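Local coordinates for cytolethal distending toxin subunit B (PDB 2F1N), which nicks DNA as the endonuclease subunit of a tripartite bacterial toxin, very probably causing the DNA damage that leads to G2/M arrest and distension of intoxicated cells, at residues V93-F97 with A110-R116; I208-T214 with L237-I241; V163-F167 with N179-L183; Q24-A28 with L103-V107. All coordinates share one frame; numbering follows the deposited sequence.

Contact 1 (V93-F97 with A110-R116); sequences VYIYF and ALVSNRR
Y94 and S113 form a hydrogen-bonded antiparallel pair: Y94 N donates to S113 O at 2.9 Å, almost straight at 175°, and S113 N returns a bond to Y94 O at 2.8 Å. Y96 and L111 repeat the exchange, with Y96 N to L111 O at 2.7 Å. Between these pairs the backbones close in at I95 and V112, where I95 CA–H points at L111 O. S113 OG lies in the plane of the Y96 ring, 3.5 Å from CE2 at its edge, and gives a weak bond to R115 O, just past the end of the strand. R116 then folds over one face of the Y94 ring, its CB 3.7 Å from the centroid and 15° off the normal. Because R116 CG is anti to its backbone N (chi1 175°) and the chain runs extended, the aliphatic part serves the ring while the charge goes outward. On the other face of the sheet, V93 CG2 meets V112 CG1 at 3.8 Å and F97 CD2 meets A110 CB; I95 and V112 continue onto W34 of helix 31-42. Valine and isoleucine fill this buried face under the helix, and the small A110 leaves room for the F97 ring beside it. Polarity across the contact is thus carried chiefly by paired backbone groups; Y96 is buried, with its hydroxyl bonded to E79 and A117 N, whereas the partly exposed Y94 gives a ring face to the R116 aliphatic chain.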
loop_
_atom_site.group_PDB
_atom_site.type_symbol
_atom_site.label_atom_id
_atom_site.label_comp_id
_atom_site.label_asym_id
_atom_site.label_seq_id
_atom_site.Cartn_x
_atom_site.Cartn_y
_atom_site.Cartn_z
ATOM N N VAL A 93 -16.615 -0.161 2.363
ATOM C CA VAL A 93 -15.191 -0.427 2.550
ATOM C C VAL A 93 -14.652 0.563 3.583
ATOM O O VAL A 93 -15.278 1.614 3.828
ATOM C CB VAL A 93 -14.372 -0.349 1.224
ATOM C CG1 VAL A 93 -14.732 -1.523 0.234
ATOM C CG2 VAL A 93 -14.461 1.053 0.583
ATOM N N TYR A 94 -13.493 0.249 4.137
ATOM C CA TYR A 94 -12.815 1.104 5.107
ATOM C C TYR A 94 -11.632 1.787 4.443
ATOM O O TYR A 94 -10.878 1.170 3.701
ATOM C CB TYR A 94 -12.311 0.250 6.314
ATOM C CG TYR A 94 -13.441 -0.155 7.224
ATOM C CD1 TYR A 94 -14.206 -1.271 6.935
ATOM C CD2 TYR A 94 -13.716 0.598 8.359
ATOM C CE1 TYR A 94 -15.291 -1.643 7.781
ATOM C CE2 TYR A 94 -14.735 0.251 9.204
ATOM C CZ TYR A 94 -15.507 -0.893 8.919
ATOM O OH TYR A 94 -16.531 -1.254 9.764
ATOM N N ILE A 95 -11.468 3.104 4.675
ATOM C CA ILE A 95 -10.304 3.816 4.143
ATOM C C ILE A 95 -9.448 4.297 5.282
ATOM O O ILE A 95 -9.965 4.887 6.246
ATOM C CB ILE A 95 -10.768 5.072 3.299
ATOM C CG1 ILE A 95 -11.680 4.647 2.126
ATOM C CG2 ILE A 95 -9.510 5.799 2.755
ATOM C CD1 ILE A 95 -12.216 5.906 1.334
ATOM N N TYR A 96 -8.139 4.089 5.201
ATOM C CA TYR A 96 -7.235 4.636 6.236
ATOM C C TYR A 96 -6.439 5.670 5.492
ATOM O O TYR A 96 -5.717 5.370 4.501
ATOM C CB TYR A 96 -6.335 3.493 6.813
ATOM C CG TYR A 96 -7.252 2.523 7.472
ATOM C CD1 TYR A 96 -7.673 2.739 8.799
ATOM C CD2 TYR A 96 -7.852 1.482 6.732
ATOM C CE1 TYR A 96 -8.611 1.888 9.416
ATOM C CE2 TYR A 96 -8.816 0.655 7.325
ATOM C CZ TYR A 96 -9.181 0.861 8.662
ATOM O OH TYR A 96 -10.162 0.061 9.245
ATOM N N PHE A 97 -6.618 6.916 5.911
ATOM C CA PHE A 97 -6.120 8.037 5.099
ATOM C C PHE A 97 -5.155 8.888 5.883
ATOM O O PHE A 97 -5.482 9.288 7.004
ATOM C CB PHE A 97 -7.311 8.872 4.584
ATOM C CG PHE A 97 -6.968 9.701 3.367
ATOM C CD1 PHE A 97 -6.322 10.885 3.502
ATOM C CD2 PHE A 97 -7.298 9.236 2.072
ATOM C CE1 PHE A 97 -5.965 11.649 2.385
ATOM C CE2 PHE A 97 -6.941 10.014 0.927
ATOM C CZ PHE A 97 -6.265 11.200 1.119
ATOM N N ALA A 110 -2.965 6.361 1.340
ATOM C CA ALA A 110 -4.159 5.628 1.835
ATOM C C ALA A 110 -4.047 4.126 1.677
ATOM O O ALA A 110 -3.306 3.623 0.830
ATOM C CB ALA A 110 -5.481 6.133 1.115
ATOM N N LEU A 111 -4.815 3.439 2.510
ATOM C CA LEU A 111 -5.140 2.018 2.306
ATOM C C LEU A 111 -6.654 1.894 2.312
ATOM O O LEU A 111 -7.348 2.476 3.172
ATOM C CB LEU A 111 -4.527 1.212 3.431
ATOM C CG LEU A 111 -3.035 0.942 3.392
ATOM C CD1 LEU A 111 -2.546 0.624 4.833
ATOM C CD2 LEU A 111 -2.803 -0.286 2.474
ATOM N N VAL A 112 -7.181 1.113 1.377
ATOM C CA VAL A 112 -8.604 0.837 1.312
ATOM C C VAL A 112 -8.769 -0.671 1.530
ATOM O O VAL A 112 -8.024 -1.471 0.919
ATOM C CB VAL A 112 -9.161 1.183 -0.070
ATOM C CG1 VAL A 112 -10.720 1.153 -0.049
ATOM C CG2 VAL A 112 -8.645 2.589 -0.493
ATOM N N SER A 113 -9.686 -1.033 2.400
ATOM C CA SER A 113 -9.860 -2.467 2.708
ATOM C C SER A 113 -11.301 -2.881 2.842
ATOM O O SER A 113 -12.096 -2.164 3.404
ATOM C CB SER A 113 -9.154 -2.852 4.002
ATOM O OG SER A 113 -9.142 -1.786 4.887
ATOM N N ASN A 114 -11.616 -4.081 2.372
ATOM C CA ASN A 114 -13.012 -4.558 2.529
ATOM C C ASN A 114 -13.306 -5.185 3.896
ATOM O O ASN A 114 -14.442 -5.651 4.137
ATOM C CB ASN A 114 -13.405 -5.514 1.404
ATOM C CG ASN A 114 -12.510 -6.721 1.292
ATOM O OD1 ASN A 114 -11.753 -7.063 2.186
ATOM N ND2 ASN A 114 -12.665 -7.433 0.169
ATOM N N ARG A 115 -12.309 -5.144 4.778
ATOM C CA ARG A 115 -12.477 -5.527 6.177
ATOM C C ARG A 115 -11.964 -4.386 7.066
ATOM O O ARG A 115 -10.930 -3.800 6.765
ATOM C CB ARG A 115 -11.683 -6.823 6.465
ATOM C CG ARG A 115 -12.211 -8.042 5.686
ATOM C CD ARG A 115 -11.618 -9.424 6.099
ATOM N NE ARG A 115 -12.014 -9.885 7.451
ATOM C CZ ARG A 115 -12.681 -11.030 7.748
ATOM N NH1 ARG A 115 -13.086 -11.879 6.802
ATOM N NH2 ARG A 115 -12.957 -11.326 9.023
ATOM N N ARG A 116 -12.641 -4.101 8.164
ATOM C CA ARG A 116 -12.061 -3.188 9.135
ATOM C C ARG A 116 -10.690 -3.634 9.603
ATOM O O ARG A 116 -10.479 -4.830 9.925
ATOM C CB ARG A 116 -13.003 -3.025 10.334
ATOM C CG ARG A 116 -12.480 -2.181 11.534
ATOM C CD ARG A 116 -13.473 -2.267 12.768
ATOM N NE ARG A 116 -13.114 -1.363 13.884
ATOM C CZ ARG A 116 -12.196 -1.594 14.835
ATOM N NH1 ARG A 116 -11.499 -2.726 14.869
ATOM N NH2 ARG A 116 -11.963 -0.655 15.746
#

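Contact 2 (I208-T214 with L237-I241); sequences ISPAAAT and LQAGI
P210 and A239 bring their backbones closest, CA to CA 4.7 Å, but the polar link between the two segments is made by water: one molecule donates to S209 O and accepts from A239 N at 2.9 Å, while a second accepts from A211 N and donates to A239 O at 2.8 Å. These waters satisfy the N-H and C=O of A239, which point away from strand 257-261, the partner of Q238 and G240. The small A239 suits this close approach, with CB 3.5 Å from P210 N, against the S209–P210 peptide. To one side, I208 spreads its two branches along strand 237-241: CG2 sits over the backbone near A239 N, and CD1 crosses L237 CD1 at 3.7 Å. To the other side, I241 folds its chain back (chi1 -54°, chi2 -51°), which brings CD1 into a corner of the loop. There CD1 lies 3.7 Å from P210 CG, with A213 O at 3.6 Å and T214 CG2 at 4.0 Å. Proline presents a rigid apolar ring to this isoleucine. T214 has a mixed role that suits threonine: its methyl packs on I241 while OG1 binds D222 and L221 N. The arrangement joins an edge strand of one sheet to the loop that leaves an edge strand of the other, 205-208, closing one margin of the central beta sandwich of the DNase I-like fold.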
loop_
_atom_site.group_PDB
_atom_site.type_symbol
_atom_site.label_atom_id
_atom_site.label_comp_id
_atom_site.label_asym_id
_atom_site.label_seq_id
_atom_site.Cartn_x
_atom_site.Cartn_y
_atom_site.Cartn_z
ATOM N N ILE A 208 8.049 -8.829 -5.017
ATOM C CA ILE A 208 7.084 -9.340 -6.005
ATOM C C ILE A 208 6.774 -8.206 -6.977
ATOM O O ILE A 208 6.083 -7.256 -6.630
ATOM C CB ILE A 208 5.804 -9.884 -5.283
ATOM C CG1 ILE A 208 6.199 -10.857 -4.178
ATOM C CG2 ILE A 208 4.815 -10.598 -6.251
ATOM C CD1 ILE A 208 5.177 -10.948 -3.085
ATOM N N SER A 209 7.269 -8.316 -8.208
ATOM C CA SER A 209 7.172 -7.204 -9.167
ATOM C C SER A 209 6.696 -7.717 -10.496
ATOM O O SER A 209 6.961 -8.879 -10.841
ATOM C CB SER A 209 8.517 -6.484 -9.341
ATOM O OG SER A 209 9.527 -7.427 -9.623
ATOM N N PRO A 210 6.001 -6.862 -11.257
ATOM C CA PRO A 210 5.491 -7.295 -12.566
ATOM C C PRO A 210 6.611 -7.263 -13.619
ATOM O O PRO A 210 7.598 -6.555 -13.508
ATOM C CB PRO A 210 4.389 -6.278 -12.875
ATOM C CG PRO A 210 4.862 -4.989 -12.235
ATOM C CD PRO A 210 5.652 -5.452 -10.972
ATOM N N ALA A 211 6.446 -8.057 -14.665
ATOM C CA ALA A 211 7.458 -8.064 -15.696
ATOM C C ALA A 211 7.512 -6.741 -16.518
ATOM O O ALA A 211 8.593 -6.326 -17.065
ATOM C CB ALA A 211 7.306 -9.295 -16.548
ATOM N N ALA A 212 6.397 -6.021 -16.511
ATOM C CA ALA A 212 6.230 -4.837 -17.330
ATOM C C ALA A 212 6.530 -3.573 -16.563
ATOM O O ALA A 212 6.627 -3.614 -15.333
ATOM C CB ALA A 212 4.799 -4.811 -17.885
ATOM N N ALA A 213 6.646 -2.456 -17.292
ATOM C CA ALA A 213 6.784 -1.158 -16.703
ATOM C C ALA A 213 5.493 -0.773 -15.991
ATOM O O ALA A 213 4.389 -1.243 -16.388
ATOM C CB ALA A 213 7.076 -0.154 -17.766
ATOM N N THR A 214 5.636 0.045 -14.949
ATOM C CA THR A 214 4.468 0.437 -14.143
ATOM C C THR A 214 4.198 1.918 -14.285
ATOM O O THR A 214 3.268 2.456 -13.664
ATOM C CB THR A 214 4.627 0.106 -12.625
ATOM O OG1 THR A 214 5.680 0.899 -12.073
ATOM C CG2 THR A 214 5.025 -1.311 -12.399
ATOM N N LEU A 237 3.306 -15.848 -4.808
ATOM C CA LEU A 237 2.588 -14.660 -5.277
ATOM C C LEU A 237 3.190 -14.123 -6.530
ATOM O O LEU A 237 4.399 -14.243 -6.744
ATOM C CB LEU A 237 2.572 -13.551 -4.212
ATOM C CG LEU A 237 1.889 -13.890 -2.896
ATOM C CD1 LEU A 237 2.277 -12.829 -1.839
ATOM C CD2 LEU A 237 0.362 -13.949 -3.098
ATOM N N GLN A 238 2.348 -13.509 -7.367
ATOM C CA GLN A 238 2.849 -12.853 -8.573
ATOM C C GLN A 238 2.205 -11.487 -8.743
ATOM O O GLN A 238 1.090 -11.241 -8.294
ATOM C CB GLN A 238 2.646 -13.722 -9.841
ATOM C CG GLN A 238 3.429 -15.057 -9.757
ATOM C CD GLN A 238 4.620 -15.179 -10.724
ATOM O OE1 GLN A 238 5.789 -15.240 -10.290
ATOM N NE2 GLN A 238 4.325 -15.268 -12.027
ATOM N N ALA A 239 2.945 -10.583 -9.330
ATOM C CA ALA A 239 2.420 -9.223 -9.611
ATOM C C ALA A 239 2.113 -9.046 -11.095
ATOM O O ALA A 239 2.835 -9.575 -11.948
ATOM C CB ALA A 239 3.472 -8.194 -9.203
ATOM N N GLY A 240 1.082 -8.273 -11.422
ATOM C CA GLY A 240 0.826 -7.958 -12.818
ATOM C C GLY A 240 0.217 -6.585 -12.961
ATOM O O GLY A 240 -0.180 -5.978 -11.953
ATOM N N ILE A 241 0.138 -6.089 -14.200
ATOM C CA ILE A 241 -0.439 -4.764 -14.407
ATOM C C ILE A 241 -1.957 -4.922 -14.482
ATOM O O ILE A 241 -2.457 -5.688 -15.330
ATOM C CB ILE A 241 0.105 -4.126 -15.700
ATOM C CG1 ILE A 241 1.642 -4.087 -15.737
ATOM C CG2 ILE A 241 -0.498 -2.684 -15.833
ATOM C CD1 ILE A 241 2.297 -3.463 -14.454
HETATM O O HOH W 1 5.552 -11.411 -10.200
HETATM O O HOH W 2 3.950 -9.761 -14.552
#

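Contact 3 (V163-F167 with N179-L183); sequences VYNFF and NWMIL
V163 turns CG1 trans to its own amide nitrogen, and W180 carries its CG between its backbone N and carbonyl carbon (chi1 46°); together these torsions bring the valine methyl over one face of the indole. V163 CG1 lies 4.0 Å from the centroid of the six-membered ring, 25° off the normal, in a CH-pi contact. The second methyl, CG2, meets I182 CD1 tip to tip at 3.5 Å, a division of labour that suits a branched residue. One helical turn on, the F167 ring lies nearly parallel to the five-membered ring of W180, at 14°, but slid so far that the centroids are 5.0 Å apart and overlap is slight. The touch falls between F167 CD2 and W180 CD1, at 3.3 Å. Y164 closes the far end of the indole, with CB 3.9 Å from W180 CZ2. Tryptophan suits this place because its wide apolar surface spans three helical residues while its buried NE1 bonds to S229 OG. Segment 163-167 runs roughly antiparallel to strand 179-183. Strands 141-147 and 179-183 are parallel neighbours, so helix 156-168 forms the connection of a beta-alpha-beta crossover, and lies in an outer layer of the DNase I-like alpha/beta sandwich.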
loop_
_atom_site.group_PDB
_atom_site.type_symbol
_atom_site.label_atom_id
_atom_site.label_comp_id
_atom_site.label_asym_id
_atom_site.label_seq_id
_atom_site.Cartn_x
_atom_site.Cartn_y
_atom_site.Cartn_z
ATOM N N VAL A 163 10.040 -1.527 8.365
ATOM C CA VAL A 163 8.929 -2.459 8.585
ATOM C C VAL A 163 9.475 -3.749 9.177
ATOM O O VAL A 163 8.930 -4.264 10.143
ATOM C CB VAL A 163 8.198 -2.797 7.261
ATOM C CG1 VAL A 163 7.164 -3.920 7.491
ATOM C CG2 VAL A 163 7.510 -1.508 6.697
ATOM N N TYR A 164 10.553 -4.268 8.616
ATOM C CA TYR A 164 11.135 -5.500 9.166
ATOM C C TYR A 164 11.493 -5.306 10.663
ATOM O O TYR A 164 11.199 -6.152 11.525
ATOM C CB TYR A 164 12.448 -5.781 8.405
ATOM C CG TYR A 164 13.319 -6.828 9.072
ATOM C CD1 TYR A 164 13.084 -8.184 8.868
ATOM C CD2 TYR A 164 14.394 -6.450 9.879
ATOM C CE1 TYR A 164 13.935 -9.139 9.455
ATOM C CE2 TYR A 164 15.204 -7.378 10.486
ATOM C CZ TYR A 164 14.974 -8.722 10.270
ATOM O OH TYR A 164 15.830 -9.653 10.860
ATOM N N ASN A 165 12.163 -4.204 10.971
ATOM C CA ASN A 165 12.553 -3.971 12.379
ATOM C C ASN A 165 11.382 -3.709 13.328
ATOM O O ASN A 165 11.440 -4.073 14.530
ATOM C CB ASN A 165 13.649 -2.900 12.489
ATOM C CG ASN A 165 15.011 -3.416 12.008
ATOM O OD1 ASN A 165 15.561 -4.376 12.562
ATOM N ND2 ASN A 165 15.563 -2.787 11.002
ATOM N N PHE A 166 10.341 -3.021 12.830
ATOM C CA PHE A 166 9.155 -2.756 13.626
ATOM C C PHE A 166 8.552 -4.064 14.182
ATOM O O PHE A 166 8.314 -4.193 15.407
ATOM C CB PHE A 166 8.114 -1.991 12.788
ATOM C CG PHE A 166 6.782 -1.824 13.473
ATOM C CD1 PHE A 166 6.659 -1.067 14.641
ATOM C CD2 PHE A 166 5.645 -2.471 12.964
ATOM C CE1 PHE A 166 5.418 -0.917 15.289
ATOM C CE2 PHE A 166 4.402 -2.306 13.586
ATOM C CZ PHE A 166 4.297 -1.541 14.777
ATOM N N PHE A 167 8.344 -5.040 13.305
ATOM C CA PHE A 167 7.792 -6.313 13.736
ATOM C C PHE A 167 8.818 -7.109 14.549
ATOM O O PHE A 167 8.465 -7.640 15.574
ATOM C CB PHE A 167 7.264 -7.127 12.545
ATOM C CG PHE A 167 6.074 -6.517 11.943
ATOM C CD1 PHE A 167 4.900 -6.372 12.719
ATOM C CD2 PHE A 167 6.144 -5.918 10.688
ATOM C CE1 PHE A 167 3.790 -5.738 12.216
ATOM C CE2 PHE A 167 5.033 -5.240 10.185
ATOM C CZ PHE A 167 3.872 -5.142 10.937
ATOM N N ASN A 179 2.849 -11.909 9.006
ATOM C CA ASN A 179 3.270 -11.809 7.622
ATOM C C ASN A 179 2.953 -10.416 7.140
ATOM O O ASN A 179 1.816 -10.008 7.226
ATOM C CB ASN A 179 2.527 -12.828 6.766
ATOM C CG ASN A 179 2.904 -14.262 7.150
ATOM O OD1 ASN A 179 4.066 -14.602 7.143
ATOM N ND2 ASN A 179 1.913 -15.083 7.499
ATOM N N TRP A 180 3.961 -9.710 6.645
ATOM C CA TRP A 180 3.741 -8.316 6.196
ATOM C C TRP A 180 3.969 -8.136 4.705
ATOM O O TRP A 180 4.745 -8.887 4.065
ATOM C CB TRP A 180 4.584 -7.340 7.008
ATOM C CG TRP A 180 6.039 -7.686 7.239
ATOM C CD1 TRP A 180 6.552 -8.262 8.368
ATOM C CD2 TRP A 180 7.163 -7.432 6.374
ATOM N NE1 TRP A 180 7.916 -8.377 8.265
ATOM C CE2 TRP A 180 8.328 -7.861 7.070
ATOM C CE3 TRP A 180 7.321 -6.838 5.087
ATOM C CZ2 TRP A 180 9.630 -7.770 6.527
ATOM C CZ3 TRP A 180 8.632 -6.733 4.547
ATOM C CH2 TRP A 180 9.765 -7.179 5.276
ATOM N N MET A 181 3.296 -7.121 4.132
ATOM C CA MET A 181 3.487 -6.824 2.729
ATOM C C MET A 181 3.533 -5.311 2.599
ATOM O O MET A 181 2.652 -4.648 3.109
ATOM C CB MET A 181 2.344 -7.367 1.873
ATOM C CG MET A 181 2.693 -7.186 0.409
ATOM S SD MET A 181 1.442 -7.745 -0.758
ATOM C CE MET A 181 1.271 -9.465 -0.291
ATOM N N ILE A 182 4.573 -4.810 1.948
ATOM C CA ILE A 182 4.674 -3.366 1.672
ATOM C C ILE A 182 4.351 -3.154 0.181
ATOM O O ILE A 182 5.026 -3.702 -0.706
ATOM C CB ILE A 182 6.101 -2.865 1.957
ATOM C CG1 ILE A 182 6.599 -3.297 3.366
ATOM C CG2 ILE A 182 6.103 -1.321 1.803
ATOM C CD1 ILE A 182 8.104 -3.071 3.620
ATOM N N LEU A 183 3.338 -2.344 -0.104
ATOM C CA LEU A 183 2.872 -2.128 -1.482
ATOM C C LEU A 183 3.113 -0.666 -1.771
ATOM O O LEU A 183 2.694 0.188 -0.994
ATOM C CB LEU A 183 1.363 -2.364 -1.530
ATOM C CG LEU A 183 0.939 -3.833 -1.363
ATOM C CD1 LEU A 183 -0.464 -3.971 -0.676
ATOM C CD2 LEU A 183 0.899 -4.430 -2.774
#

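Contact 4 (Q24-A28 with L103-V107); sequences QGASA and LGGRV
S27 and G104 meet beyond the ends of inner strands of the larger sheet, where the chain leaving strand 18-25 passes the loop that joins the hairpin strands 92-98 and 109-113. S27 OG donates to G104 O at 3.1 Å, a weak hydrogen bond that is the one polar link between the segments. The S27 hydroxyl is turned with chi1 at 34°, somewhat displaced from a staggered setting, and passes close to G105, with OG 3.7 Å from G105 CA. G105 has a positive phi of 72° and presents only hydrogens beside that hydroxyl, two reasons why glycine suits the turn. Its carbonyl oxygen faces S27 N at 3.6 Å, too long to count as a bond. Further along, the G25 carbonyl comes up to the aliphatic part of R106, with G25 O 3.8 Å from R106 CA and 3.9 Å from R106 CG. A26 CB approaches the same R106 CG at 4.2 Å; a short side chain fits this shallow contact. The arginine chain bends at chi3 (-68°), and it is the aliphatic CG that meets the other segment. The first segment has firmer ties to the rest of the fold: G25 bonds to E55, A26 O to T30 OG1 and S27 O to S58 OG. With a single weak bond, small residues and little apolar overlap, the chemistry implies a light association, in which segment 24-28 is anchored also by these other partners.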
loop_
_atom_site.group_PDB
_atom_site.type_symbol
_atom_site.label_atom_id
_atom_site.label_comp_id
_atom_site.label_asym_id
_atom_site.label_seq_id
_atom_site.Cartn_x
_atom_site.Cartn_y
_atom_site.Cartn_z
ATOM N N GLN A 24 -1.504 9.908 -8.519
ATOM C CA GLN A 24 -1.013 11.231 -8.924
ATOM C C GLN A 24 -2.116 12.263 -8.756
ATOM O O GLN A 24 -2.396 13.060 -9.679
ATOM C CB GLN A 24 -0.495 11.177 -10.365
ATOM C CG GLN A 24 0.840 10.459 -10.453
ATOM C CD GLN A 24 1.568 10.727 -11.799
ATOM O OE1 GLN A 24 0.931 10.818 -12.853
ATOM N NE2 GLN A 24 2.880 10.898 -11.735
ATOM N N GLY A 25 -2.702 12.252 -7.553
ATOM C CA GLY A 25 -3.869 13.030 -7.235
ATOM C C GLY A 25 -3.430 14.266 -6.477
ATOM O O GLY A 25 -2.312 14.347 -5.957
ATOM N N ALA A 26 -4.367 15.200 -6.369
ATOM C CA ALA A 26 -4.156 16.454 -5.665
ATOM C C ALA A 26 -5.419 16.631 -4.858
ATOM O O ALA A 26 -6.499 16.239 -5.320
ATOM C CB ALA A 26 -4.038 17.599 -6.670
ATOM N N SER A 27 -5.292 17.221 -3.676
ATOM C CA SER A 27 -6.433 17.282 -2.741
ATOM C C SER A 27 -7.693 17.951 -3.305
ATOM O O SER A 27 -8.805 17.583 -2.966
ATOM C CB SER A 27 -6.029 17.870 -1.383
ATOM O OG SER A 27 -5.026 18.868 -1.520
ATOM N N ALA A 28 -7.526 18.913 -4.202
ATOM C CA ALA A 28 -8.679 19.598 -4.760
ATOM C C ALA A 28 -9.441 18.900 -5.903
ATOM O O ALA A 28 -10.595 19.237 -6.213
ATOM C CB ALA A 28 -8.279 20.986 -5.150
ATOM N N LEU A 103 -1.257 21.060 3.521
ATOM C CA LEU A 103 -1.097 22.213 2.633
ATOM C C LEU A 103 -1.505 21.909 1.183
ATOM O O LEU A 103 -2.707 21.964 0.866
ATOM C CB LEU A 103 0.329 22.791 2.741
ATOM C CG LEU A 103 0.471 23.914 3.793
ATOM C CD1 LEU A 103 0.775 23.367 5.196
ATOM C CD2 LEU A 103 1.521 24.944 3.398
ATOM N N GLY A 104 -0.522 21.594 0.322
ATOM C CA GLY A 104 -0.768 21.246 -1.083
ATOM C C GLY A 104 -1.378 19.863 -1.363
ATOM O O GLY A 104 -2.137 19.691 -2.329
ATOM N N GLY A 105 -1.015 18.872 -0.546
ATOM C CA GLY A 105 -1.681 17.570 -0.543
ATOM C C GLY A 105 -1.422 16.651 -1.724
ATOM O O GLY A 105 -2.295 15.898 -2.110
ATOM N N ARG A 106 -0.221 16.701 -2.291
ATOM C CA ARG A 106 0.085 15.907 -3.488
ATOM C C ARG A 106 0.834 14.612 -3.174
ATOM O O ARG A 106 1.242 13.863 -4.083
ATOM C CB ARG A 106 0.878 16.749 -4.494
ATOM C CG ARG A 106 -0.037 17.440 -5.542
ATOM C CD ARG A 106 0.673 18.381 -6.490
ATOM N NE ARG A 106 1.161 19.554 -5.770
ATOM C CZ ARG A 106 0.535 20.728 -5.745
ATOM N NH1 ARG A 106 -0.609 20.890 -6.409
ATOM N NH2 ARG A 106 1.047 21.741 -5.055
ATOM N N VAL A 107 1.061 14.359 -1.894
ATOM C CA VAL A 107 1.783 13.140 -1.504
ATOM C C VAL A 107 1.048 12.409 -0.359
ATOM O O VAL A 107 1.657 11.683 0.444
ATOM C CB VAL A 107 3.339 13.404 -1.247
ATOM C CG1 VAL A 107 4.028 13.958 -2.503
ATOM C CG2 VAL A 107 3.582 14.319 -0.064
#

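How the contacts relate
In chain order the segments run 24-28, 93-97, 103-107, 110-116, then contact 3 and finally contact 2, so contacts 1 and 4 alternate while the others follow in series. Contacts 1, 2 and 4 all reach the eight-stranded sheet. Contact 1 holds its hairpin, and contact 4 meets the loop of that same hairpin, about 19 Å away between centres. Contact 2, about 23 Å from contact 1, lies at the sheet's far edge, across the chain's centre. Contact 3 packs helix 156-168 on the six-stranded sheet. The two sheets meet where M181 CE touches L237 CD1 at 3.8 Å, and contact 2 also joins their edges, binding the two layers of the DNase I-like fold.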